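Local coordinates for Card1 endonuclease domain-containing protein (Vibrio cholerae, PDB 1XMX) that is of unknown function but may bind nucleic acid, and carries a Card1-like domain of the PDDEXK nuclease clan, at residues I32-H37 with F60-G65; G8-D13 with H37-I42; S69-A74 with R98-S103. All coordinates share one frame; numbering follows the deposited sequence.

Interaction 1: I32-H37 with F60-G65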
ATOM      1  N   ILE A  32       5.245  23.533  10.316  1.00 17.62           N
ATOM      2  CA  ILE A  32       4.122  23.895  11.172  1.00 18.26           C
ATOM      3  C   ILE A  32       2.897  23.558  10.404  1.00 19.63           C
ATOM      4  O   ILE A  32       2.696  24.041   9.261  1.00 17.98           O
ATOM      5  CB  ILE A  32       4.131  25.433  11.489  1.00 17.84           C
ATOM      6  CG1 ILE A  32       5.412  25.759  12.247  1.00 14.52           C
ATOM      7  CG2 ILE A  32       2.848  25.925  12.226  1.00 15.88           C
ATOM      8  CD1 ILE A  32       5.710  27.196  12.372  1.00 17.03           C
ATOM      9  N   PHE A  33       2.089  22.694  11.019  1.00 19.44           N
ATOM     10  CA  PHE A  33       0.828  22.289  10.407  1.00 19.39           C
ATOM     11  C   PHE A  33      -0.221  23.237  10.962  1.00 18.25           C
ATOM     12  O   PHE A  33      -0.201  23.539  12.132  1.00 17.93           O
ATOM     13  CB  PHE A  33       0.484  20.860  10.805  1.00 17.65           C
ATOM     14  CG  PHE A  33       1.413  19.828  10.253  1.00 17.59           C
ATOM     15  CD1 PHE A  33       1.314  19.426   8.925  1.00 16.84           C
ATOM     16  CD2 PHE A  33       2.338  19.218  11.069  1.00 16.91           C
ATOM     17  CE1 PHE A  33       2.159  18.426   8.417  1.00 19.64           C
ATOM     18  CE2 PHE A  33       3.189  18.231  10.561  1.00 18.28           C
ATOM     19  CZ  PHE A  33       3.087  17.835   9.248  1.00 18.80           C
ATOM     20  N   ILE A  34      -1.113  23.703  10.109  1.00 18.39           N
ATOM     21  CA  ILE A  34      -2.250  24.524  10.501  1.00 18.43           C
ATOM     22  C   ILE A  34      -3.489  23.607  10.457  1.00 18.42           C
ATOM     23  O   ILE A  34      -3.635  22.841   9.525  1.00 19.49           O
ATOM     24  CB  ILE A  34      -2.431  25.685   9.506  1.00 17.75           C
ATOM     25  CG1 ILE A  34      -1.357  26.744   9.735  1.00 19.48           C
ATOM     26  CG2 ILE A  34      -3.845  26.341   9.611  1.00 15.90           C
ATOM     27  CD1 ILE A  34      -1.097  27.593   8.514  1.00 17.93           C
ATOM     28  N   GLY A  35      -4.341  23.622  11.487  1.00 18.24           N
ATOM     29  CA  GLY A  35      -5.512  22.739  11.512  1.00 16.66           C
ATOM     30  C   GLY A  35      -6.477  23.232  12.586  1.00 19.80           C
ATOM     31  O   GLY A  35      -6.132  24.118  13.378  1.00 18.42           O
ATOM     32  N   ASP A  36      -7.677  22.655  12.641  1.00 19.21           N
ATOM     33  CA  ASP A  36      -8.573  22.944  13.744  1.00 19.84           C
ATOM     34  C   ASP A  36      -8.422  21.938  14.877  1.00 19.65           C
ATOM     35  O   ASP A  36      -7.713  20.936  14.724  1.00 19.58           O
ATOM     36  CB  ASP A  36     -10.010  23.076  13.255  1.00 19.76           C
ATOM     37  CG  ASP A  36     -10.628  21.754  12.843  1.00 22.19           C
ATOM     38  OD1 ASP A  36     -10.289  20.696  13.373  1.00 24.09           O
ATOM     39  OD2 ASP A  36     -11.510  21.768  11.992  1.00 23.27           O
ATOM     40  N   HIS A  37      -9.063  22.199  16.012  1.00 20.05           N
ATOM     41  CA  HIS A  37      -8.822  21.363  17.171  1.00 20.53           C
ATOM     42  C   HIS A  37      -9.072  19.883  16.951  1.00 20.57           C
ATOM     43  O   HIS A  37      -8.281  19.060  17.416  1.00 23.26           O
ATOM     44  CB  HIS A  37      -9.500  21.859  18.447  1.00 19.51           C
ATOM     45  CG  HIS A  37      -9.142  21.028  19.637  1.00 20.89           C
ATOM     46  ND1 HIS A  37      -7.863  21.006  20.173  1.00 21.24           N
ATOM     47  CD2 HIS A  37      -9.864  20.136  20.360  1.00 21.16           C
ATOM     48  CE1 HIS A  37      -7.816  20.143  21.172  1.00 21.05           C
ATOM     49  NE2 HIS A  37      -9.022  19.618  21.324  1.00 22.25           N
ATOM     50  N   PHE A  60      -0.458  24.655  14.721  1.00 23.60           N
ATOM     51  CA  PHE A  60      -1.005  25.976  14.954  1.00 21.96           C
ATOM     52  C   PHE A  60      -2.494  25.869  14.637  1.00 23.27           C
ATOM     53  O   PHE A  60      -2.887  25.532  13.514  1.00 21.36           O
ATOM     54  CB  PHE A  60      -0.306  27.020  14.078  1.00 22.77           C
ATOM     55  CG  PHE A  60      -0.951  28.392  14.144  1.00 24.53           C
ATOM     56  CD1 PHE A  60      -1.961  28.757  13.253  1.00 23.12           C
ATOM     57  CD2 PHE A  60      -0.545  29.313  15.100  1.00 25.49           C
ATOM     58  CE1 PHE A  60      -2.568  30.012  13.347  1.00 22.54           C
ATOM     59  CE2 PHE A  60      -1.129  30.606  15.171  1.00 24.91           C
ATOM     60  CZ  PHE A  60      -2.148  30.923  14.292  1.00 23.46           C
ATOM     61  N   GLU A  61      -3.331  26.149  15.640  1.00 24.91           N
ATOM     62  CA  GLU A  61      -4.776  25.911  15.520  1.00 24.92           C
ATOM     63  C   GLU A  61      -5.509  27.125  15.061  1.00 24.22           C
ATOM     64  O   GLU A  61      -5.451  28.179  15.718  1.00 22.90           O
ATOM     65  CB  GLU A  61      -5.394  25.525  16.866  1.00 26.23           C
ATOM     66  CG  GLU A  61      -5.716  24.078  16.960  1.00 28.19           C
ATOM     67  CD  GLU A  61      -6.291  23.669  18.286  1.00 29.38           C
ATOM     68  OE1 GLU A  61      -7.112  24.448  18.881  1.00 29.90           O
ATOM     69  OE2 GLU A  61      -5.919  22.544  18.718  1.00 30.11           O
ATOM     70  N   ILE A  62      -6.262  26.961  13.980  1.00 22.41           N
ATOM     71  CA  ILE A  62      -7.143  28.015  13.554  1.00 21.68           C
ATOM     72  C   ILE A  62      -8.510  27.725  14.114  1.00 22.26           C
ATOM     73  O   ILE A  62      -8.810  26.629  14.541  1.00 24.44           O
ATOM     74  CB  ILE A  62      -7.246  28.137  12.024  1.00 21.71           C
ATOM     75  CG1 ILE A  62      -7.287  26.753  11.404  1.00 22.59           C
ATOM     76  CG2 ILE A  62      -6.008  28.959  11.420  1.00 21.59           C
ATOM     77  CD1 ILE A  62      -8.030  26.656  10.050  1.00 24.52           C
ATOM     78  N   PRO A  63      -9.368  28.725  14.094  1.00 23.57           N
ATOM     79  CA  PRO A  63     -10.689  28.429  14.565  1.00 22.34           C
ATOM     80  C   PRO A  63     -11.337  27.529  13.525  1.00 20.64           C
ATOM     81  O   PRO A  63     -10.922  27.477  12.376  1.00 20.20           O
ATOM     82  CB  PRO A  63     -11.347  29.823  14.673  1.00 22.17           C
ATOM     83  CG  PRO A  63     -10.533  30.746  13.823  1.00 23.28           C
ATOM     84  CD  PRO A  63      -9.185  30.118  13.625  1.00 22.78           C
ATOM     85  N   ALA A  64     -12.317  26.778  13.940  1.00 20.41           N
ATOM     86  CA  ALA A  64     -12.889  25.723  13.090  1.00 21.57           C
ATOM     87  C   ALA A  64     -14.042  26.178  12.155  1.00 20.80           C
ATOM     88  O   ALA A  64     -14.312  25.530  11.160  1.00 22.65           O
ATOM     89  CB  ALA A  64     -13.332  24.543  13.979  1.00 19.93           C
ATOM     90  N   GLY A  65     -14.701  27.286  12.456  1.00 20.99           N
ATOM     91  CA  GLY A  65     -15.732  27.807  11.567  1.00 22.21           C
ATOM     92  C   GLY A  65     -15.264  28.166  10.169  1.00 23.42           C
ATOM     93  O   GLY A  65     -14.047  28.155   9.848  1.00 27.08           O
TER
HETATM   94  O   HOH W   1     -10.018  24.740  16.391  1.00 17.37           O
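Ile34 and Gly35 pair in parallel with Phe60 and Glu61, their CA atoms 4.8 Å apart at Ile34–Phe60, in a ladder of three backbone bonds: Phe60 N to Phe33 O (2.8 Å), Gly35 N to Phe60 O, and Ile62 N to Gly35 O. On one face of the sheet, Ile34 runs alongside Phe60, its CG1 4.1 Å from CD1 of the Phe60 ring, and CG2 of Ile32 meets CB of Phe60 at 3.8 Å. Ile62 lies across Ile34, the two CG2 methyls 3.8 Å apart; helix 68-85 packs on this face through Leu78 and Ile75. On the other face, His37 ND1 donates to Glu61 OE2 (2.9 Å). ND1 comes in on the syn side of OE2 but 30° out of the carboxylate plane, while OE2 lies only 6° out of the plane of the His37 ring. Past the ladder, a water links His37 N to Ile62 O, and Asp36 CB abuts Ala64 CB while its carboxylate makes a salt bridge with Arg100. Helix 40-52 connects the strands, giving a beta-alpha-beta unit of a Rossmann-like sheet whose five parallel strands run in the order 3-2-1-4-5.

Interaction 2: G8-D13 with H37-I42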
ATOM      1  N   GLY A   8       1.998  23.786   6.320  1.00 19.28           N
ATOM      2  CA  GLY A   8       1.044  22.981   5.548  1.00 18.89           C
ATOM      3  C   GLY A   8      -0.285  22.980   6.229  1.00 17.86           C
ATOM      4  O   GLY A   8      -0.353  23.292   7.416  1.00 18.66           O
ATOM      5  N   ILE A   9      -1.354  22.700   5.483  1.00 19.05           N
ATOM      6  CA  ILE A   9      -2.706  22.737   6.057  1.00 20.81           C
ATOM      7  C   ILE A   9      -3.177  21.284   6.159  1.00 21.50           C
ATOM      8  O   ILE A   9      -3.243  20.580   5.162  1.00 20.03           O
ATOM      9  CB  ILE A   9      -3.737  23.534   5.212  1.00 20.73           C
ATOM     10  CG1 ILE A   9      -3.242  24.954   4.816  1.00 21.66           C
ATOM     11  CG2 ILE A   9      -5.064  23.676   5.990  1.00 18.48           C
ATOM     12  CD1 ILE A   9      -2.951  25.741   5.900  1.00 24.47           C
ATOM     13  N   ILE A  10      -3.423  20.817   7.377  1.00 22.18           N
ATOM     14  CA  ILE A  10      -3.882  19.449   7.557  1.00 22.62           C
ATOM     15  C   ILE A  10      -5.232  19.218   6.874  1.00 24.11           C
ATOM     16  O   ILE A  10      -6.145  20.066   6.917  1.00 23.46           O
ATOM     17  CB  ILE A  10      -3.966  19.052   9.069  1.00 23.55           C
ATOM     18  CG1 ILE A  10      -2.563  18.757   9.649  1.00 22.39           C
ATOM     19  CG2 ILE A  10      -4.863  17.761   9.267  1.00 23.29           C
ATOM     20  CD1 ILE A  10      -2.544  18.734  11.148  1.00 22.63           C
ATOM     21  N   ASP A  11      -5.356  18.057   6.240  1.00 24.69           N
ATOM     22  CA  ASP A  11      -6.665  17.559   5.861  1.00 23.45           C
ATOM     23  C   ASP A  11      -6.744  16.046   6.093  1.00 23.92           C
ATOM     24  O   ASP A  11      -5.885  15.513   6.769  1.00 20.83           O
ATOM     25  CB  ASP A  11      -7.100  18.022   4.454  1.00 24.95           C
ATOM     26  CG  ASP A  11      -6.314  17.372   3.319  1.00 25.83           C
ATOM     27  OD1 ASP A  11      -5.576  16.392   3.564  1.00 26.65           O
ATOM     28  OD2 ASP A  11      -6.447  17.858   2.171  1.00 25.95           O
ATOM     29  N   GLN A  12      -7.785  15.378   5.580  1.00 25.03           N
ATOM     30  CA  GLN A  12      -7.962  13.958   5.808  1.00 28.13           C
ATOM     31  C   GLN A  12      -7.046  13.123   4.922  1.00 26.94           C
ATOM     32  O   GLN A  12      -6.831  11.974   5.183  1.00 26.90           O
ATOM     33  CB  GLN A  12      -9.415  13.547   5.622  1.00 32.79           C
ATOM     34  CG  GLN A  12     -10.403  14.462   6.357  1.00 39.59           C
ATOM     35  CD  GLN A  12     -10.280  14.485   7.909  1.00 43.62           C
ATOM     36  OE1 GLN A  12     -10.553  13.466   8.571  1.00 45.76           O
ATOM     37  NE2 GLN A  12      -9.918  15.677   8.494  1.00 43.65           N
ATOM     38  N   ASP A  13      -6.463  13.709   3.892  1.00 24.34           N
ATOM     39  CA  ASP A  13      -5.394  12.991   3.185  1.00 23.08           C
ATOM     40  C   ASP A  13      -4.105  13.821   3.068  1.00 22.08           C
ATOM     41  O   ASP A  13      -3.884  14.434   2.047  1.00 22.02           O
ATOM     42  CB  ASP A  13      -5.930  12.565   1.805  1.00 23.04           C
ATOM     43  CG  ASP A  13      -4.951  11.808   1.019  1.00 24.84           C
ATOM     44  OD1 ASP A  13      -3.733  11.758   1.336  1.00 29.72           O
ATOM     45  OD2 ASP A  13      -5.378  11.248   0.039  1.00 25.85           O
ATOM     46  N   HIS A  37      -9.063  22.199  16.012  1.00 20.05           N
ATOM     47  CA  HIS A  37      -8.822  21.363  17.171  1.00 20.53           C
ATOM     48  C   HIS A  37      -9.072  19.883  16.951  1.00 20.57           C
ATOM     49  O   HIS A  37      -8.281  19.060  17.416  1.00 23.26           O
ATOM     50  CB  HIS A  37      -9.500  21.859  18.447  1.00 19.51           C
ATOM     51  CG  HIS A  37      -9.142  21.028  19.637  1.00 20.89           C
ATOM     52  ND1 HIS A  37      -7.863  21.006  20.173  1.00 21.24           N
ATOM     53  CD2 HIS A  37      -9.864  20.136  20.360  1.00 21.16           C
ATOM     54  CE1 HIS A  37      -7.816  20.143  21.172  1.00 21.05           C
ATOM     55  NE2 HIS A  37      -9.022  19.618  21.324  1.00 22.25           N
ATOM     56  N   THR A  38     -10.125  19.527  16.212  1.00 21.31           N
ATOM     57  CA  THR A  38     -10.439  18.134  15.966  1.00 21.59           C
ATOM     58  C   THR A  38      -9.366  17.431  15.076  1.00 22.60           C
ATOM     59  O   THR A  38      -9.416  16.249  14.890  1.00 23.02           O
ATOM     60  CB  THR A  38     -11.815  17.927  15.287  1.00 23.13           C
ATOM     61  OG1 THR A  38     -11.695  18.228  13.896  1.00 26.66           O
ATOM     62  CG2 THR A  38     -12.907  18.765  15.928  1.00 20.88           C
ATOM     63  N   GLN A  39      -8.415  18.159  14.534  1.00 20.24           N
ATOM     64  CA  GLN A  39      -7.393  17.534  13.720  1.00 20.18           C
ATOM     65  C   GLN A  39      -6.082  17.288  14.505  1.00 19.40           C
ATOM     66  O   GLN A  39      -5.068  16.898  13.917  1.00 19.21           O
ATOM     67  CB  GLN A  39      -7.140  18.411  12.486  1.00 17.43           C
ATOM     68  CG  GLN A  39      -8.333  18.408  11.578  1.00 17.89           C
ATOM     69  CD  GLN A  39      -8.148  19.315  10.399  1.00 19.73           C
ATOM     70  OE1 GLN A  39      -7.817  20.496  10.574  1.00 18.57           O
ATOM     71  NE2 GLN A  39      -8.298  18.774   9.193  1.00 19.00           N
ATOM     72  N   THR A  40      -6.112  17.518  15.815  1.00 20.19           N
ATOM     73  CA  THR A  40      -4.994  17.193  16.717  1.00 22.39           C
ATOM     74  C   THR A  40      -4.474  15.745  16.514  1.00 22.13           C
ATOM     75  O   THR A  40      -3.253  15.468  16.529  1.00 21.10           O
ATOM     76  CB  THR A  40      -5.459  17.350  18.207  1.00 24.08           C
ATOM     77  OG1 THR A  40      -5.805  18.709  18.464  1.00 23.53           O
ATOM     78  CG2 THR A  40      -4.347  16.929  19.163  1.00 25.54           C
ATOM     79  N   VAL A  41      -5.395  14.814  16.307  1.00 20.61           N
ATOM     80  CA  VAL A  41      -4.982  13.399  16.172  1.00 22.26           C
ATOM     81  C   VAL A  41      -4.199  13.156  14.845  1.00 21.73           C
ATOM     82  O   VAL A  41      -3.177  12.478  14.841  1.00 18.01           O
ATOM     83  CB  VAL A  41      -6.181  12.437  16.374  1.00 23.42           C
ATOM     84  CG1 VAL A  41      -7.263  12.719  15.284  1.00 23.64           C
ATOM     85  CG2 VAL A  41      -5.686  10.955  16.406  1.00 24.09           C
ATOM     86  N   ILE A  42      -4.673  13.756  13.736  1.00 21.68           N
ATOM     87  CA  ILE A  42      -3.975  13.719  12.470  1.00 19.90           C
ATOM     88  C   ILE A  42      -2.589  14.321  12.673  1.00 18.84           C
ATOM     89  O   ILE A  42      -1.571  13.712  12.296  1.00 19.24           O
ATOM     90  CB  ILE A  42      -4.735  14.486  11.328  1.00 20.56           C
ATOM     91  CG1 ILE A  42      -6.164  13.924  11.138  1.00 23.43           C
ATOM     92  CG2 ILE A  42      -3.995  14.348  10.023  1.00 18.13           C
ATOM     93  CD1 ILE A  42      -7.076  14.836  10.283  1.00 23.59           C
TER
HETATM   94  O   HOH W   2      -7.494  22.372   8.530  1.00 31.60           O
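Ile10 meets both Gln39 and Ile42 through a single methyl: its CG2 lies 3.6 Å from Ile42 CG2 and equally close to Gln39 NE2. The side chain of Ile10 lies antiparallel to both of theirs. Gln39 also makes the polar link, NE2 donating to Ile10 O over 3.4 Å with 138° at the hydrogen, a weak bond. A water reinforces it by donating to Ile10 O (3.1 Å) and to Gln39 OE1 (2.8 Å), so the amide touches the same carbonyl both directly and through solvent. On the more exposed side, the chain of Gln12 bends at chi2 (-63°) and brings its NE2 to within 3.5 Å of Ile42 CD1. Its amide is nearly coplanar with that of Gln39, the planes 3° apart, yet the closest atoms are the two NE2 nitrogens and no hydrogen bond joins them.

In the next shell, Gln39 OE1 also accepts from Asp36 N, which fixes the rotation of the amide and leaves NE2 directed at Ile10. Thr40 steadies the turn into the helix, since both its OG1 (2.7 Å) and its backbone N reach His37 O. On the other side, Asp11 OD2 accepts from Gly96 N, while Phe33, Tyr43, Leu46 and Phe59 pack round Ile10. Residues 10-13 form the loop that follows the first strand of the Rossmann-like sheet, and the Asp11 side chain lies about 8 Å from a bound magnesium ion. The chemistry is thus mixed: apolar contact sets the turn and first residues of helix 40-52 against the loop that leaves strand 4-9, and the carbonyl of buried Ile10 receives a weak amide bond and a water.

Interaction 3: S69-A74 with R98-S103; sequences SAIKSA and RHRLLS
His99 O is gripped twice by Ser103: OG donates to it over 2.8 Å, and the backbone N reaches it from the opposite face of the carbonyl plane. The helical bond from Ser103 N to His99 O is longer, 3.3 Å. With its hydroxyl so occupied, Ser103 offers carbon to helix 68-85, its CB lying 3.6 Å from Lys72 CG and 3.9 Å from Ile71 CG2. The extended chain of Lys72 runs past Ser103, CE coming 3.7 Å from Ser103 CA, and its ammonium goes on to a salt bridge with Glu106, one turn further along helix 98-110. Ile71 spans the rest of the contact by way of CD1, which meets Arg100 CG at 3.8 Å and also approaches His99 CD2. Arg100 CG itself rests over one face of the His99 ring, offset toward the rim, so these two side chains make one surface for the isoleucine methyl. The two helices are neighbours on one face of the Rossmann-like sheet, and the axes of the short segments approach to 9.4 Å, crossing at -45°. No hydrogen bond joins the segments; Lys72 and Arg100 touch through aliphatic carbons and send their charges to Glu106 and Asp36.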
ATOM      1  N   SER A  69     -12.238  35.682   7.333  1.00 25.65           N
ATOM      2  CA  SER A  69     -11.523  36.836   7.896  1.00 24.62           C
ATOM      3  C   SER A  69     -10.941  36.514   9.291  1.00 23.37           C
ATOM      4  O   SER A  69      -9.886  37.005   9.637  1.00 22.40           O
ATOM      5  CB  SER A  69     -12.327  38.154   7.829  1.00 26.36           C
ATOM      6  OG  SER A  69     -13.257  38.292   8.889  1.00 28.08           O
ATOM      7  N   ALA A  70     -11.582  35.616  10.041  1.00 21.38           N
ATOM      8  CA  ALA A  70     -11.002  35.059  11.295  1.00 19.88           C
ATOM      9  C   ALA A  70      -9.824  34.080  11.035  1.00 19.42           C
ATOM     10  O   ALA A  70      -8.806  34.111  11.730  1.00 19.99           O
ATOM     11  CB  ALA A  70     -12.094  34.387  12.158  1.00 16.75           C
ATOM     12  N   ILE A  71      -9.955  33.203  10.044  1.00 20.61           N
ATOM     13  CA  ILE A  71      -8.796  32.374   9.629  1.00 21.67           C
ATOM     14  C   ILE A  71      -7.587  33.224   9.167  1.00 23.30           C
ATOM     15  O   ILE A  71      -6.451  33.017   9.640  1.00 25.66           O
ATOM     16  CB  ILE A  71      -9.189  31.329   8.536  1.00 23.32           C
ATOM     17  CG1 ILE A  71     -10.325  30.428   9.030  1.00 21.22           C
ATOM     18  CG2 ILE A  71      -7.951  30.470   8.093  1.00 21.12           C
ATOM     19  CD1 ILE A  71     -10.890  29.521   7.904  1.00 23.67           C
ATOM     20  N   LYS A  72      -7.806  34.172   8.260  1.00 22.01           N
ATOM     21  CA  LYS A  72      -6.741  35.046   7.774  1.00 23.52           C
ATOM     22  C   LYS A  72      -6.100  35.836   8.901  1.00 25.90           C
ATOM     23  O   LYS A  72      -4.908  36.125   8.903  1.00 25.09           O
ATOM     24  CB  LYS A  72      -7.305  36.062   6.770  1.00 24.29           C
ATOM     25  CG  LYS A  72      -7.637  35.446   5.423  1.00 25.84           C
ATOM     26  CD  LYS A  72      -7.966  36.480   4.328  1.00 25.48           C
ATOM     27  CE  LYS A  72      -8.345  35.685   3.051  1.00 26.58           C
ATOM     28  NZ  LYS A  72      -8.850  36.497   1.877  1.00 27.18           N
ATOM     29  N   SER A  73      -6.936  36.287   9.827  1.00 26.53           N
ATOM     30  CA  SER A  73      -6.427  36.923  11.018  1.00 25.88           C
ATOM     31  C   SER A  73      -5.501  35.998  11.879  1.00 24.73           C
ATOM     32  O   SER A  73      -4.427  36.438  12.341  1.00 24.79           O
ATOM     33  CB  SER A  73      -7.607  37.396  11.833  1.00 25.01           C
ATOM     34  OG  SER A  73      -7.256  38.620  12.326  1.00 26.96           O
ATOM     35  N   ALA A  74      -5.922  34.747  12.113  1.00 22.91           N
ATOM     36  CA  ALA A  74      -5.103  33.821  12.888  1.00 22.59           C
ATOM     37  C   ALA A  74      -3.788  33.588  12.149  1.00 21.89           C
ATOM     38  O   ALA A  74      -2.722  33.646  12.731  1.00 21.62           O
ATOM     39  CB  ALA A  74      -5.878  32.458  13.137  1.00 23.88           C
ATOM     40  N   ARG A  98     -10.553  24.209   0.707  1.00 17.29           N
ATOM     41  CA  ARG A  98     -10.174  25.368  -0.111  1.00 19.33           C
ATOM     42  C   ARG A  98     -10.325  26.706   0.593  1.00 18.34           C
ATOM     43  O   ARG A  98      -9.526  27.571   0.364  1.00 20.81           O
ATOM     44  CB  ARG A  98     -10.767  25.299  -1.533  1.00 18.76           C
ATOM     45  CG  ARG A  98     -10.156  24.101  -2.315  1.00 18.71           C
ATOM     46  CD  ARG A  98     -11.037  23.624  -3.470  1.00 17.86           C
ATOM     47  NE  ARG A  98     -10.420  22.464  -4.129  1.00 18.70           N
ATOM     48  CZ  ARG A  98     -10.621  21.196  -3.761  1.00 19.92           C
ATOM     49  NH1 ARG A  98     -11.437  20.910  -2.740  1.00 18.78           N
ATOM     50  NH2 ARG A  98     -10.016  20.218  -4.410  1.00 17.40           N
ATOM     51  N   HIS A  99     -11.296  26.853   1.500  1.00 18.25           N
ATOM     52  CA  HIS A  99     -11.446  28.091   2.232  1.00 20.46           C
ATOM     53  C   HIS A  99     -10.238  28.399   3.102  1.00 20.02           C
ATOM     54  O   HIS A  99      -9.756  29.503   3.114  1.00 20.87           O
ATOM     55  CB  HIS A  99     -12.785  28.182   3.022  1.00 20.93           C
ATOM     56  CG  HIS A  99     -12.854  27.308   4.240  1.00 25.64           C
ATOM     57  ND1 HIS A  99     -12.564  25.956   4.220  1.00 25.58           N
ATOM     58  CD2 HIS A  99     -13.276  27.577   5.502  1.00 27.16           C
ATOM     59  CE1 HIS A  99     -12.742  25.451   5.428  1.00 25.74           C
ATOM     60  NE2 HIS A  99     -13.183  26.408   6.223  1.00 25.47           N
ATOM     61  N   ARG A 100      -9.762  27.424   3.841  1.00 19.76           N
ATOM     62  CA  ARG A 100      -8.557  27.613   4.647  1.00 19.48           C
ATOM     63  C   ARG A 100      -7.350  27.783   3.707  1.00 18.52           C
ATOM     64  O   ARG A 100      -6.477  28.576   3.987  1.00 19.88           O
ATOM     65  CB  ARG A 100      -8.349  26.371   5.553  1.00 18.25           C
ATOM     66  CG  ARG A 100      -9.456  26.206   6.624  1.00 19.84           C
ATOM     67  CD  ARG A 100      -9.509  24.834   7.262  1.00 21.44           C
ATOM     68  NE  ARG A 100     -10.534  24.753   8.313  1.00 22.44           N
ATOM     69  CZ  ARG A 100     -10.895  23.615   8.916  1.00 22.38           C
ATOM     70  NH1 ARG A 100     -10.360  22.467   8.533  1.00 26.37           N
ATOM     71  NH2 ARG A 100     -11.803  23.608   9.866  1.00 20.11           N
ATOM     72  N   LEU A 101      -7.270  26.970   2.647  1.00 17.29           N
ATOM     73  CA  LEU A 101      -6.106  27.014   1.716  1.00 18.79           C
ATOM     74  C   LEU A 101      -5.904  28.377   1.130  1.00 18.22           C
ATOM     75  O   LEU A 101      -4.802  28.881   1.138  1.00 18.74           O
ATOM     76  CB  LEU A 101      -6.223  26.009   0.552  1.00 17.24           C
ATOM     77  CG  LEU A 101      -5.066  25.907  -0.448  1.00 19.13           C
ATOM     78  CD1 LEU A 101      -3.859  25.226   0.234  1.00 19.17           C
ATOM     79  CD2 LEU A 101      -5.432  25.080  -1.676  1.00 18.58           C
ATOM     80  N   LEU A 102      -6.987  28.966   0.614  1.00 18.70           N
ATOM     81  CA  LEU A 102      -6.914  30.251  -0.029  1.00 18.58           C
ATOM     82  C   LEU A 102      -6.741  31.411   0.958  1.00 18.39           C
ATOM     83  O   LEU A 102      -6.206  32.437   0.585  1.00 19.07           O
ATOM     84  CB  LEU A 102      -8.122  30.498  -0.929  1.00 19.38           C
ATOM     85  CG  LEU A 102      -8.215  29.491  -2.069  1.00 20.64           C
ATOM     86  CD1 LEU A 102      -9.370  29.859  -2.938  1.00 18.69           C
ATOM     87  CD2 LEU A 102      -6.923  29.540  -2.842  1.00 20.34           C
ATOM     88  N   SER A 103      -7.161  31.238   2.207  1.00 17.05           N
ATOM     89  CA  SER A 103      -6.897  32.251   3.222  1.00 17.92           C
ATOM     90  C   SER A 103      -5.398  32.263   3.524  1.00 18.94           C
ATOM     91  O   SER A 103      -4.800  33.317   3.533  1.00 20.55           O
ATOM     92  CB  SER A 103      -7.653  31.949   4.515  1.00 19.75           C
ATOM     93  OG  SER A 103      -9.043  31.907   4.278  1.00 19.72           O
TER

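In the fold
All three contacts belong to the same Rossmann-like sheet and its helices, and all are largely buried. Interactions 1 and 2 reach exposed residues, whereas no touching residue of interaction 3 is exposed. Interactions 1 and 2 share His37; the first pairs strand 30-35 with edge strand 56-61, the second sets the turn and start of helix 40-52 against the loop leaving neighbouring strand 4-9. Interaction 3 joins two helices instead, tied to interaction 1 by the Asp36–Arg100 bridge and the packing of Ile62 against Arg100. Accordingly, 32-37/60-65 combines backbone bonds with apolar packing and a His-carboxylate bond, a weak amide bond and water supplement apolar packing in 8-13/37-42, and 69-74/98-103 relies on carbon contacts alone.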